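Local coordinates for protein uracil-dna glycosylase (Deinococcus radiodurans, PDB 4UQM) that belongs to the uracil-DNA glycosylase superfamily, enzymes built round a short parallel beta-sheet flanked by helices, and is bound to DNA in this model, at residues I181-Y186 with T218-K223; V77-Q82 with G93-V98; K189-I194 with H199-S204. The protein carries 1 engineered substitution. One frame throughout, in Å; residues are numbered along the deposited sequence.

Interaction 1. Residues I181-Y186 with T218-K223; sequences ILWGSY and TRPFSK. With nucleotides of chain B.
The indole of Trp183, at the end of strand 179-183, meets Pro220 and Phe221 directly and Thr218 through a water. Starting at Thr218, that water accepts a bond from Trp183 NE1 at 2.9 Å and donates one to Thr218 OG1 at 2.8 Å; OG1 is also bonded to Phe215 O. The carbonyl of Thr218 is taken up by the extended side chain of Lys223, with NZ 2.7 Å from Thr218 O. Arg219 stands at the N-cap position, just before the helix, and its NE forms a salt bridge with Asp118.

Pro220, the first helical residue, faces the strand. Its CG sits at the edge of the indole, 4.3 Å from Trp183 CZ2, while Pro220 CB lies 4.4 Å from Ile181 CG2. That same methyl rests over one face of the indole, near its rim. Phe221 comes next, and its tip reaches the outer benzo edge of Trp183, CZ to CZ2 3.7 Å. The two planes are inclined at 72°. With CG beside its backbone N (chi1 -77°) the indole swings toward the helix, although its CB does not head there. Trp238 packs edge-to-face on Phe221.

Past the tryptophan the chain turns at Gly184, and Ser185 N donates a nearly straight bond (175°) to OP2 of DT11 of chain B, at 2.8 Å. Here is the layout of an alpha/beta fold of the uracil-DNA glycosylase superfamily: helix 220-230 packed against one face of the parallel sheet, and a DNA phosphate bound by a backbone N-H just past the strand's carboxyl end.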
loop_
_atom_site.group_PDB
_atom_site.type_symbol
_atom_site.label_atom_id
_atom_site.label_comp_id
_atom_site.label_asym_id
_atom_site.label_seq_id
_atom_site.Cartn_x
_atom_site.Cartn_y
_atom_site.Cartn_z
ATOM N N ILE A 181 -4.486 5.342 -5.938
ATOM C CA ILE A 181 -5.553 4.334 -6.037
ATOM C C ILE A 181 -5.979 3.966 -4.622
ATOM O O ILE A 181 -5.226 3.386 -3.869
ATOM C CB ILE A 181 -5.074 3.050 -6.794
ATOM C CG1 ILE A 181 -4.534 3.413 -8.188
ATOM C CG2 ILE A 181 -6.169 1.989 -6.833
ATOM C CD1 ILE A 181 -3.885 2.200 -8.860
ATOM N N LEU A 182 -7.231 4.342 -4.281
ATOM C CA LEU A 182 -7.748 4.191 -2.906
ATOM C C LEU A 182 -8.736 3.048 -2.951
ATOM O O LEU A 182 -9.844 3.179 -3.525
ATOM C CB LEU A 182 -8.387 5.506 -2.455
ATOM C CG LEU A 182 -7.477 6.748 -2.610
ATOM C CD1 LEU A 182 -8.221 7.989 -2.093
ATOM C CD2 LEU A 182 -6.141 6.564 -1.899
ATOM N N TRP A 183 -8.359 1.927 -2.329
ATOM C CA TRP A 183 -9.180 0.732 -2.307
ATOM C C TRP A 183 -9.800 0.526 -0.941
ATOM O O TRP A 183 -9.108 0.090 -0.012
ATOM C CB TRP A 183 -8.338 -0.513 -2.654
ATOM C CG TRP A 183 -8.061 -0.601 -4.175
ATOM C CD1 TRP A 183 -8.763 -0.008 -5.194
ATOM C CD2 TRP A 183 -7.043 -1.388 -4.790
ATOM N NE1 TRP A 183 -8.237 -0.392 -6.428
ATOM C CE2 TRP A 183 -7.175 -1.236 -6.184
ATOM C CE3 TRP A 183 -6.041 -2.221 -4.304
ATOM C CZ2 TRP A 183 -6.302 -1.902 -7.065
ATOM C CZ3 TRP A 183 -5.194 -2.847 -5.183
ATOM C CH2 TRP A 183 -5.316 -2.662 -6.523
ATOM N N GLY A 184 -11.101 0.788 -0.853
ATOM C CA GLY A 184 -11.876 0.570 0.354
ATOM C C GLY A 184 -12.220 1.846 1.093
ATOM O O GLY A 184 -11.584 2.907 0.927
ATOM N N SER A 185 -13.211 1.724 1.971
ATOM C CA SER A 185 -13.713 2.889 2.669
ATOM C C SER A 185 -12.651 3.551 3.557
ATOM O O SER A 185 -12.597 4.776 3.675
ATOM C CB SER A 185 -14.924 2.507 3.493
ATOM O OG SER A 185 -15.981 2.029 2.644
ATOM N N TYR A 186 -11.845 2.732 4.226
ATOM C CA TYR A 186 -10.826 3.325 5.128
ATOM C C TYR A 186 -9.723 4.051 4.338
ATOM O O TYR A 186 -9.359 5.199 4.691
ATOM C CB TYR A 186 -10.254 2.256 6.078
ATOM C CG TYR A 186 -11.287 1.893 7.139
ATOM C CD1 TYR A 186 -12.252 0.921 6.924
ATOM C CD2 TYR A 186 -11.392 2.634 8.326
ATOM C CE1 TYR A 186 -13.215 0.658 7.846
ATOM C CE2 TYR A 186 -12.369 2.400 9.247
ATOM C CZ TYR A 186 -13.308 1.429 8.993
ATOM O OH TYR A 186 -14.307 1.170 9.907
ATOM N N THR A 218 -13.962 -1.562 -12.285
ATOM C CA THR A 218 -13.550 -0.198 -12.065
ATOM C C THR A 218 -12.288 0.189 -12.868
ATOM O O THR A 218 -11.940 1.375 -12.944
ATOM C CB THR A 218 -13.334 0.087 -10.576
ATOM O OG1 THR A 218 -12.373 -0.830 -10.036
ATOM C CG2 THR A 218 -14.689 -0.045 -9.841
ATOM N N ARG A 219 -11.632 -0.794 -13.482
ATOM C CA ARG A 219 -10.504 -0.525 -14.422
ATOM C C ARG A 219 -9.432 0.410 -13.907
ATOM O O ARG A 219 -9.030 1.318 -14.595
ATOM C CB ARG A 219 -11.088 0.018 -15.727
ATOM C CG ARG A 219 -12.005 -0.989 -16.394
ATOM C CD ARG A 219 -12.192 -0.717 -17.891
ATOM N NE ARG A 219 -10.960 -1.098 -18.598
ATOM C CZ ARG A 219 -10.648 -0.925 -19.871
ATOM N NH1 ARG A 219 -11.498 -0.399 -20.740
ATOM N NH2 ARG A 219 -9.445 -1.316 -20.277
ATOM N N PRO A 220 -8.918 0.159 -12.707
ATOM C CA PRO A 220 -7.996 1.132 -12.134
ATOM C C PRO A 220 -6.619 1.106 -12.850
ATOM O O PRO A 220 -5.886 2.083 -12.825
ATOM C CB PRO A 220 -7.898 0.675 -10.688
ATOM C CG PRO A 220 -8.134 -0.801 -10.744
ATOM C CD PRO A 220 -9.184 -0.969 -11.786
ATOM N N PHE A 221 -6.262 -0.036 -13.411
ATOM C CA PHE A 221 -4.897 -0.280 -13.941
ATOM C C PHE A 221 -4.719 0.460 -15.276
ATOM O O PHE A 221 -3.720 1.193 -15.489
ATOM C CB PHE A 221 -4.615 -1.779 -14.009
ATOM C CG PHE A 221 -4.907 -2.498 -12.717
ATOM C CD1 PHE A 221 -4.079 -2.321 -11.589
ATOM C CD2 PHE A 221 -6.045 -3.264 -12.594
ATOM C CE1 PHE A 221 -4.368 -2.927 -10.376
ATOM C CE2 PHE A 221 -6.335 -3.895 -11.358
ATOM C CZ PHE A 221 -5.499 -3.684 -10.261
ATOM N N SER A 222 -5.734 0.368 -16.129
ATOM C CA SER A 222 -5.720 1.115 -17.366
ATOM C C SER A 222 -5.904 2.611 -17.130
ATOM O O SER A 222 -5.258 3.424 -17.785
ATOM C CB SER A 222 -6.755 0.592 -18.350
ATOM O OG SER A 222 -8.043 0.717 -17.821
ATOM N N LYS A 223 -6.807 2.975 -16.228
ATOM C CA LYS A 223 -6.981 4.390 -15.896
ATOM C C LYS A 223 -5.671 4.980 -15.382
ATOM O O LYS A 223 -5.280 6.068 -15.780
ATOM C CB LYS A 223 -8.098 4.582 -14.870
ATOM C CG LYS A 223 -9.467 4.353 -15.449
ATOM C CD LYS A 223 -10.513 4.348 -14.371
ATOM C CE LYS A 223 -11.905 4.142 -14.934
ATOM N NZ LYS A 223 -12.839 3.749 -13.851
ATOM P P DT B 11 -14.873 -1.611 1.513
ATOM O OP1 DT B 11 -14.564 -1.215 0.125
ATOM O OP2 DT B 11 -14.277 -0.823 2.633
ATOM O "O5'" DT B 11 -16.467 -1.505 1.688
ATOM C "C5'" DT B 11 -17.301 -1.730 0.530
ATOM C "C4'" DT B 11 -18.714 -1.380 0.941
ATOM O "O4'" DT B 11 -19.222 -2.390 1.858
ATOM C "C3'" DT B 11 -18.821 -0.039 1.673
ATOM O "O3'" DT B 11 -20.127 0.457 1.409
ATOM C "C2'" DT B 11 -18.955 -0.445 3.125
ATOM C "C1'" DT B 11 -19.760 -1.737 2.963
ATOM N N1 DT B 11 -19.789 -2.651 4.112
ATOM C C2 DT B 11 -20.977 -3.300 4.370
ATOM O O2 DT B 11 -21.945 -3.224 3.634
ATOM N N3 DT B 11 -20.967 -4.084 5.492
ATOM C C4 DT B 11 -19.908 -4.271 6.371
ATOM O O4 DT B 11 -20.031 -5.023 7.328
ATOM C C5 DT B 11 -18.704 -3.555 6.048
ATOM C C7 DT B 11 -17.510 -3.705 6.941
ATOM C C6 DT B 11 -18.700 -2.794 4.949
HETATM O O HOH W 1 -10.333 0.226 -8.389
#

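Interaction 2. Residues V77-Q82 with G93-V98; sequences VLILGQ and GLSFSV
A type II beta turn from Leu94 to Ser97, in the loop between strand 77-81 and helix 106-118, sets Phe96 against Ile79 and Gly81, the latter at the strand's carboxyl end. Phe96 occupies the third position of the turn with a positive phi of 74°, and the turn is closed by Ser97 N bonding Leu94 O at 3.1 Å. From there the ring reaches back to the strand. Its CZ comes 3.9 Å from Gly81 CA, an approach possible because glycine has no CB, which would point into the ring, and CE2 is 4.1 Å from Ile79 CG2. Ile79 turns its CB toward the loop, and with CG2 anti to the backbone N that branch is the one that meets the ring. Further round, Trp183 meets Phe96 edge-to-face and His206 also touches it.

Ser95 points at the strand too, but its hydroxyl bonds Leu141 O on the neighbouring strand 138-142, while Phe96 O is bonded to Tyr85 OH and the Ser97 hydroxyl to Leu130 N. What joins the two segments is therefore van der Waals contact alone. Those outside bonds and the turn probably help to hold the ring where it is.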
loop_
_atom_site.group_PDB
_atom_site.type_symbol
_atom_site.label_atom_id
_atom_site.label_comp_id
_atom_site.label_asym_id
_atom_site.label_seq_id
_atom_site.Cartn_x
_atom_site.Cartn_y
_atom_site.Cartn_z
ATOM N N VAL A 77 2.789 5.782 -8.550
ATOM C CA VAL A 77 1.445 5.273 -8.231
ATOM C C VAL A 77 1.446 4.907 -6.771
ATOM O O VAL A 77 2.432 4.323 -6.281
ATOM C CB VAL A 77 1.093 4.019 -9.066
ATOM C CG1 VAL A 77 -0.287 3.464 -8.675
ATOM C CG2 VAL A 77 1.164 4.323 -10.569
ATOM N N LEU A 78 0.423 5.337 -6.040
ATOM C CA LEU A 78 0.294 4.960 -4.658
ATOM C C LEU A 78 -0.984 4.150 -4.531
ATOM O O LEU A 78 -2.036 4.656 -4.759
ATOM C CB LEU A 78 0.275 6.205 -3.747
ATOM C CG LEU A 78 0.335 5.945 -2.236
ATOM C CD1 LEU A 78 0.784 7.184 -1.504
ATOM C CD2 LEU A 78 -1.025 5.474 -1.692
ATOM N N ILE A 79 -0.836 2.870 -4.219
ATOM C CA ILE A 79 -1.943 1.964 -3.950
ATOM C C ILE A 79 -2.177 1.959 -2.455
ATOM O O ILE A 79 -1.250 1.729 -1.695
ATOM C CB ILE A 79 -1.732 0.527 -4.496
ATOM C CG1 ILE A 79 -1.804 0.589 -6.013
ATOM C CG2 ILE A 79 -2.696 -0.503 -3.930
ATOM C CD1 ILE A 79 -1.510 -0.702 -6.711
ATOM N N LEU A 80 -3.411 2.211 -2.018
ATOM C CA LEU A 80 -3.725 2.235 -0.604
ATOM C C LEU A 80 -4.878 1.290 -0.297
ATOM O O LEU A 80 -5.996 1.498 -0.768
ATOM C CB LEU A 80 -4.087 3.650 -0.165
ATOM C CG LEU A 80 -4.188 3.906 1.341
ATOM C CD1 LEU A 80 -2.873 3.675 2.026
ATOM C CD2 LEU A 80 -4.732 5.240 1.699
ATOM N N GLY A 81 -4.548 0.200 0.400
ATOM C CA GLY A 81 -5.555 -0.700 0.964
ATOM C C GLY A 81 -5.924 -0.334 2.391
ATOM O O GLY A 81 -5.678 0.793 2.866
ATOM N N GLN A 82 -6.610 -1.279 3.022
ATOM C CA GLN A 82 -7.129 -1.081 4.357
ATOM C C GLN A 82 -6.103 -1.342 5.462
ATOM O O GLN A 82 -5.758 -0.440 6.254
ATOM C CB GLN A 82 -8.399 -1.946 4.506
ATOM C CG GLN A 82 -9.008 -1.900 5.911
ATOM C CD GLN A 82 -10.205 -2.787 6.051
ATOM O OE1 GLN A 82 -11.292 -2.448 5.570
ATOM N NE2 GLN A 82 -10.033 -3.905 6.734
ATOM N N GLY A 93 4.563 -6.334 4.444
ATOM C CA GLY A 93 4.785 -4.899 4.338
ATOM C C GLY A 93 4.584 -4.297 2.965
ATOM O O GLY A 93 4.570 -3.112 2.851
ATOM N N LEU A 94 4.385 -5.092 1.921
ATOM C CA LEU A 94 3.969 -4.537 0.620
ATOM C C LEU A 94 2.521 -4.957 0.473
ATOM O O LEU A 94 2.227 -6.131 0.423
ATOM C CB LEU A 94 4.768 -5.146 -0.553
ATOM C CG LEU A 94 6.255 -4.929 -0.647
ATOM C CD1 LEU A 94 6.748 -5.542 -1.947
ATOM C CD2 LEU A 94 6.510 -3.473 -0.585
ATOM N N SER A 95 1.614 -3.972 0.466
ATOM C CA SER A 95 0.206 -4.302 0.472
ATOM C C SER A 95 -0.169 -5.246 -0.659
ATOM O O SER A 95 0.254 -5.086 -1.811
ATOM C CB SER A 95 -0.674 -3.067 0.486
ATOM O OG SER A 95 -0.592 -2.296 -0.710
ATOM N N PHE A 96 -1.004 -6.218 -0.301
ATOM C CA PHE A 96 -1.532 -7.246 -1.194
ATOM C C PHE A 96 -0.579 -8.335 -1.612
ATOM O O PHE A 96 -1.030 -9.360 -2.152
ATOM C CB PHE A 96 -2.218 -6.634 -2.412
ATOM C CG PHE A 96 -3.318 -5.676 -2.028
ATOM C CD1 PHE A 96 -4.547 -6.200 -1.588
ATOM C CD2 PHE A 96 -3.156 -4.304 -1.958
ATOM C CE1 PHE A 96 -5.547 -5.385 -1.142
ATOM C CE2 PHE A 96 -4.185 -3.484 -1.503
ATOM C CZ PHE A 96 -5.399 -4.024 -1.086
ATOM N N SER A 97 0.730 -8.157 -1.380
ATOM C CA SER A 97 1.734 -9.109 -1.851
ATOM C C SER A 97 1.895 -10.294 -0.879
ATOM O O SER A 97 1.757 -10.168 0.337
ATOM C CB SER A 97 3.071 -8.405 -1.967
ATOM O OG SER A 97 4.091 -9.165 -2.575
ATOM N N VAL A 98 2.243 -11.444 -1.430
ATOM C CA VAL A 98 2.722 -12.559 -0.629
ATOM C C VAL A 98 4.037 -13.049 -1.211
ATOM O O VAL A 98 4.317 -12.908 -2.415
ATOM C CB VAL A 98 1.677 -13.702 -0.508
ATOM C CG1 VAL A 98 0.470 -13.224 0.258
ATOM C CG2 VAL A 98 1.219 -14.257 -1.840
#

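Interaction 3. Residues K189-I194 with H199-S204; sequences KKKKLI and HVVIES
Lys191 and Glu203 meet with their side chains at about a right angle, the lysine running out from its 3-10 segment and the glutamate rising off strand 200-204. Lys191 is stretched out fully, with CG anti to the backbone N (chi1 -176°) and every later torsion extended, so it travels along the surface until NZ lies 2.8 Å from Glu203 OE2. The salt bridge uses the syn lone pair of OE2, on the side of the other carboxylate oxygen. The lysine's methylenes also lie close to the acid: CE is 3.2 Å from Glu203 OE2, so the end of the straight chain passes close by the carboxylate. Arg188 NE takes the other oxygen, OE1, which leaves the carboxylate bridging two basic side chains and probably favours its ionised form.

Nearer the backbone, Lys191 CG passes 4.3 Å from Val201 CG1. The other methyl of this valine, CG2, packs on Ile194: it sits 3.6 Å from Ile194 CG2, with the two side chains at an oblique angle. Ile194 CB and CD1 lie near the same methyl, so one flank of the isoleucine covers it. Its CG2 also touches His199 CB, 4.0 Å away, the two side chains crossing nearly perpendicular. The histidine ring is occupied elsewhere: NE2 bonds Asn172 O, and ND1 is bonded to Val178 N.

The 3-10 segment is tied by Ile194 N to Lys191 O at 3.0 Å, which brings both residues onto one side, facing the strand. Strand 200-204 is one of the two outermost strands of the parallel sheet, and helix 220-230 packs on its Val200 and Ile202. The segment 189-194, entered from helix 185-188, lies between that edge strand and helix 160-172, where Leu193 packs on Ile168 and Ile194 touches Asn172.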
loop_
_atom_site.group_PDB
_atom_site.type_symbol
_atom_site.label_atom_id
_atom_site.label_comp_id
_atom_site.label_asym_id
_atom_site.label_seq_id
_atom_site.Cartn_x
_atom_site.Cartn_y
_atom_site.Cartn_z
ATOM N N LYS A 189 -10.786 7.596 3.031
ATOM C CA LYS A 189 -10.758 8.746 3.950
ATOM C C LYS A 189 -9.595 9.702 3.626
ATOM O O LYS A 189 -9.663 10.869 4.011
ATOM C CB LYS A 189 -10.665 8.270 5.411
ATOM C CG LYS A 189 -11.815 7.411 5.868
ATOM C CD LYS A 189 -11.860 7.138 7.358
ATOM C CE LYS A 189 -13.009 6.192 7.694
ATOM N NZ LYS A 189 -14.318 6.615 7.195
ATOM N N LYS A 190 -8.564 9.216 2.924
ATOM C CA LYS A 190 -7.390 10.052 2.564
ATOM C C LYS A 190 -7.680 11.004 1.385
ATOM O O LYS A 190 -6.852 11.879 1.062
ATOM C CB LYS A 190 -6.179 9.208 2.158
ATOM C CG LYS A 190 -5.733 8.114 3.063
ATOM C CD LYS A 190 -5.312 8.603 4.359
ATOM C CE LYS A 190 -4.521 7.523 5.099
ATOM N NZ LYS A 190 -4.540 7.872 6.517
ATOM N N LYS A 191 -8.817 10.812 0.700
ATOM C CA LYS A 191 -9.042 11.554 -0.564
ATOM C C LYS A 191 -8.890 13.058 -0.436
ATOM O O LYS A 191 -8.298 13.666 -1.292
ATOM C CB LYS A 191 -10.406 11.213 -1.152
ATOM C CG LYS A 191 -10.661 11.870 -2.496
ATOM C CD LYS A 191 -12.018 11.444 -2.990
ATOM C CE LYS A 191 -12.406 12.135 -4.271
ATOM N NZ LYS A 191 -13.871 11.893 -4.425
ATOM N N LYS A 192 -9.419 13.651 0.635
ATOM C CA LYS A 192 -9.310 15.083 0.866
ATOM C C LYS A 192 -7.893 15.657 0.961
ATOM O O LYS A 192 -7.694 16.858 0.751
ATOM C CB LYS A 192 -10.107 15.502 2.127
ATOM C CG LYS A 192 -9.560 14.978 3.441
ATOM C CD LYS A 192 -10.181 15.666 4.653
ATOM C CE LYS A 192 -9.322 16.857 5.084
ATOM N NZ LYS A 192 -9.873 17.703 6.163
ATOM N N LEU A 193 -6.924 14.786 1.253
ATOM C CA LEU A 193 -5.530 15.219 1.359
ATOM C C LEU A 193 -4.880 15.356 -0.007
ATOM O O LEU A 193 -3.774 15.918 -0.096
ATOM C CB LEU A 193 -4.727 14.171 2.160
ATOM C CG LEU A 193 -5.215 13.953 3.592
ATOM C CD1 LEU A 193 -4.391 12.860 4.249
ATOM C CD2 LEU A 193 -5.273 15.232 4.389
ATOM N N ILE A 194 -5.473 14.755 -1.049
ATOM C CA ILE A 194 -4.878 14.741 -2.379
ATOM C C ILE A 194 -5.337 15.989 -3.185
ATOM O O ILE A 194 -6.316 16.000 -3.902
ATOM C CB ILE A 194 -5.115 13.416 -3.098
ATOM C CG1 ILE A 194 -4.593 12.254 -2.210
ATOM C CG2 ILE A 194 -4.376 13.427 -4.434
ATOM C CD1 ILE A 194 -5.301 10.976 -2.451
ATOM N N HIS A 199 -2.107 15.669 -9.701
ATOM C CA HIS A 199 -2.353 14.308 -9.262
ATOM C C HIS A 199 -3.726 13.795 -9.714
ATOM O O HIS A 199 -4.570 14.574 -10.095
ATOM C CB HIS A 199 -2.188 14.201 -7.750
ATOM C CG HIS A 199 -0.825 14.609 -7.288
ATOM N ND1 HIS A 199 0.298 14.347 -8.037
ATOM C CD2 HIS A 199 -0.393 15.269 -6.190
ATOM C CE1 HIS A 199 1.359 14.836 -7.439
ATOM N NE2 HIS A 199 0.971 15.391 -6.308
ATOM N N VAL A 200 -3.906 12.479 -9.659
ATOM C CA VAL A 200 -5.136 11.803 -10.057
ATOM C C VAL A 200 -5.523 10.864 -8.968
ATOM O O VAL A 200 -4.677 10.136 -8.447
ATOM C CB VAL A 200 -4.943 11.056 -11.399
ATOM C CG1 VAL A 200 -6.150 10.198 -11.769
ATOM C CG2 VAL A 200 -4.638 12.028 -12.548
ATOM N N VAL A 201 -6.810 10.800 -8.658
ATOM C CA VAL A 201 -7.356 9.871 -7.699
ATOM C C VAL A 201 -8.319 8.912 -8.385
ATOM O O VAL A 201 -9.213 9.324 -9.136
ATOM C CB VAL A 201 -8.080 10.577 -6.561
ATOM C CG1 VAL A 201 -8.617 9.570 -5.559
ATOM C CG2 VAL A 201 -7.117 11.553 -5.896
ATOM N N ILE A 202 -8.092 7.627 -8.124
ATOM C CA ILE A 202 -8.975 6.562 -8.530
ATOM C C ILE A 202 -9.443 5.870 -7.265
ATOM O O ILE A 202 -8.623 5.501 -6.420
ATOM C CB ILE A 202 -8.226 5.579 -9.455
ATOM C CG1 ILE A 202 -7.813 6.291 -10.715
ATOM C CG2 ILE A 202 -9.117 4.372 -9.778
ATOM C CD1 ILE A 202 -6.772 5.553 -11.542
ATOM N N GLU A 203 -10.755 5.693 -7.098
ATOM C CA GLU A 203 -11.254 5.125 -5.865
ATOM C C GLU A 203 -12.288 4.071 -6.161
ATOM O O GLU A 203 -13.074 4.191 -7.100
ATOM C CB GLU A 203 -11.751 6.210 -4.897
ATOM C CG GLU A 203 -12.960 6.933 -5.314
ATOM C CD GLU A 203 -13.258 8.113 -4.386
ATOM O OE1 GLU A 203 -13.123 8.004 -3.151
ATOM O OE2 GLU A 203 -13.476 9.181 -4.903
ATOM N N SER A 204 -12.322 3.065 -5.296
ATOM C CA SER A 204 -13.332 2.009 -5.405
ATOM C C SER A 204 -13.442 1.253 -4.112
ATOM O O SER A 204 -12.724 1.531 -3.153
ATOM C CB SER A 204 -12.988 0.990 -6.513
ATOM O OG SER A 204 -11.895 0.175 -6.152
#

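In the fold
All three contacts involve the same parallel sheet, in which strand 179-183 of interaction 1 lies between strand 77-81 of interaction 2 and strand 200-204 of interaction 3. Interactions 1 and 2 are buried; both rest on aromatic and aliphatic packing, to which interaction 1 adds a bridging water and a phosphate bond. They meet where Trp183 CE3 touches Phe96 CE2 at 3.6 Å, and backbone bonds such as Ile181 N to Leu78 O join their strands. Interaction 3 lies at the surface and adds a salt bridge to its apolar contacts. It is nested inside the loop that interaction 1 closes, and Leu182 N bonds Ile202 O between the two. Its Lys190 CG packs on Leu80 CD2 of interaction 2.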